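Phospholipase C-beta (PLC-beta) (Sepia officinalis, PDB 3QR0) is a multidomain phospholipase C of the beta class, combining PH, EF-hand-like, TIM-barrel-type X and Y, and C2 modules, with a calcium ion bound in the model. Local coordinates at residues P679-R684 with K710-D715. Residues are numbered along the deposited sequence; the frame is centred on the assembly and turned at random.
Sequences PTDTVR and KVVLPD
Asp681, last residue of the 3-10 turn 679-681, brings its CA within 5.6 Å of Val711 CA, where strand 706-711 ends and its chain turns away. The turn is closed by Thr682 N bonding to Pro679 O, a bend that proline suits as its first residue. With CG anti to its own carbonyl carbon (chi1 -65°), Asp681 extends its carboxylate to two successive amides. Val712 N reaches OD1 of Asp681 at 2.8 Å, on the syn side but 26° out of the carboxylate plane; Leu713 N meets OD2 of Asp681 at 2.9 Å through the syn lone pair, the straighter bond at 166°. A water donates to the same OD2 and to Leu713 O, bridging acid and loop. Aliphatic groups border the polar grip: Val711 CG1 lies 3.7 Å from Asp681 OD2, while the methyls Thr680 CG2 and Val712 CG2 meet at 3.9 Å. The turn follows strand 669-676 of one C2 beta-sandwich sheet and strand 706-711 belongs to the other, so the contact ties the two together; Val711 also packs on Met675. A short acid suits this buried place, since its two oxygens can match adjacent N-H groups of the loop after the strand; these donors and the water fix the carboxylate's rotation and would probably favour its ionised form.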
# COMPACT_ATOMS: atom_id res chain seq x y z
N PRO A 679 -6.74 -7.89 20.23
CA PRO A 679 -7.67 -6.99 20.92
C PRO A 679 -7.03 -6.28 22.12
O PRO A 679 -7.23 -5.08 22.28
CB PRO A 679 -8.79 -7.93 21.37
CG PRO A 679 -8.79 -9.01 20.36
CD PRO A 679 -7.35 -9.20 19.95
N THR A 680 -6.25 -7.01 22.91
CA THR A 680 -5.58 -6.43 24.09
C THR A 680 -4.52 -5.38 23.73
O THR A 680 -4.14 -4.57 24.57
CB THR A 680 -4.93 -7.54 24.97
OG1 THR A 680 -4.65 -7.01 26.27
CG2 THR A 680 -3.65 -8.07 24.34
N ASP A 681 -4.03 -5.40 22.49
CA ASP A 681 -3.02 -4.45 22.02
C ASP A 681 -3.59 -3.36 21.11
O ASP A 681 -2.85 -2.49 20.63
CB ASP A 681 -1.92 -5.19 21.24
CG ASP A 681 -1.13 -6.15 22.10
OD1 ASP A 681 -1.02 -5.93 23.32
OD2 ASP A 681 -0.59 -7.14 21.55
N THR A 682 -4.89 -3.39 20.87
CA THR A 682 -5.51 -2.45 19.94
C THR A 682 -5.93 -1.18 20.69
O THR A 682 -6.68 -1.24 21.65
CB THR A 682 -6.69 -3.10 19.21
OG1 THR A 682 -6.19 -4.17 18.39
CG2 THR A 682 -7.41 -2.09 18.34
N VAL A 683 -5.41 -0.04 20.24
CA VAL A 683 -5.65 1.25 20.87
C VAL A 683 -6.10 2.26 19.82
O VAL A 683 -5.33 2.62 18.91
CB VAL A 683 -4.37 1.78 21.55
CG1 VAL A 683 -4.61 3.16 22.17
CG2 VAL A 683 -3.86 0.80 22.60
N ARG A 684 -7.36 2.69 19.93
CA ARG A 684 -7.92 3.70 19.05
C ARG A 684 -8.48 4.88 19.83
O ARG A 684 -8.99 4.71 20.94
CB ARG A 684 -9.02 3.08 18.20
CG ARG A 684 -8.52 2.01 17.25
CD ARG A 684 -9.50 1.76 16.13
NE ARG A 684 -9.62 2.91 15.24
CZ ARG A 684 -10.55 3.06 14.30
NH1 ARG A 684 -11.48 2.12 14.11
NH2 ARG A 684 -10.56 4.15 13.56
N LYS A 710 2.52 -2.12 27.29
CA LYS A 710 2.70 -3.56 27.10
C LYS A 710 2.01 -4.03 25.83
O LYS A 710 0.78 -4.12 25.78
CB LYS A 710 2.14 -4.33 28.30
CG LYS A 710 2.35 -5.84 28.21
CD LYS A 710 1.85 -6.56 29.45
CE LYS A 710 2.22 -8.04 29.42
NZ LYS A 710 1.62 -8.80 30.56
N VAL A 711 2.80 -4.32 24.81
CA VAL A 711 2.29 -4.94 23.60
C VAL A 711 2.52 -6.45 23.71
O VAL A 711 3.65 -6.92 23.57
CB VAL A 711 3.00 -4.39 22.35
CG1 VAL A 711 2.37 -4.98 21.08
CG2 VAL A 711 2.94 -2.86 22.34
N VAL A 712 1.44 -7.19 23.97
CA VAL A 712 1.52 -8.63 24.16
C VAL A 712 2.08 -9.39 22.95
O VAL A 712 2.92 -10.27 23.12
CB VAL A 712 0.14 -9.22 24.53
CG1 VAL A 712 0.13 -10.74 24.35
CG2 VAL A 712 -0.22 -8.84 25.97
N LEU A 713 1.62 -9.04 21.75
CA LEU A 713 2.04 -9.75 20.53
C LEU A 713 2.48 -8.77 19.44
O LEU A 713 1.72 -8.46 18.52
CB LEU A 713 0.90 -10.65 20.02
CG LEU A 713 1.32 -12.05 19.56
CD1 LEU A 713 2.41 -12.00 18.51
CD2 LEU A 713 1.75 -12.90 20.76
N PRO A 714 3.72 -8.28 19.54
CA PRO A 714 4.22 -7.29 18.59
C PRO A 714 4.12 -7.69 17.11
O PRO A 714 3.78 -6.86 16.28
CB PRO A 714 5.69 -7.12 19.00
CG PRO A 714 5.69 -7.42 20.46
CD PRO A 714 4.69 -8.53 20.63
N ASP A 715 4.40 -8.95 16.79
CA ASP A 715 4.44 -9.37 15.38
C ASP A 715 3.06 -9.43 14.70
O ASP A 715 2.99 -9.52 13.48
CB ASP A 715 5.17 -10.71 15.21
CG ASP A 715 6.68 -10.58 15.41
OD1 ASP A 715 7.21 -9.43 15.39
OD2 ASP A 715 7.35 -11.63 15.59
O HOH W 1 -0.81 -7.45 18.88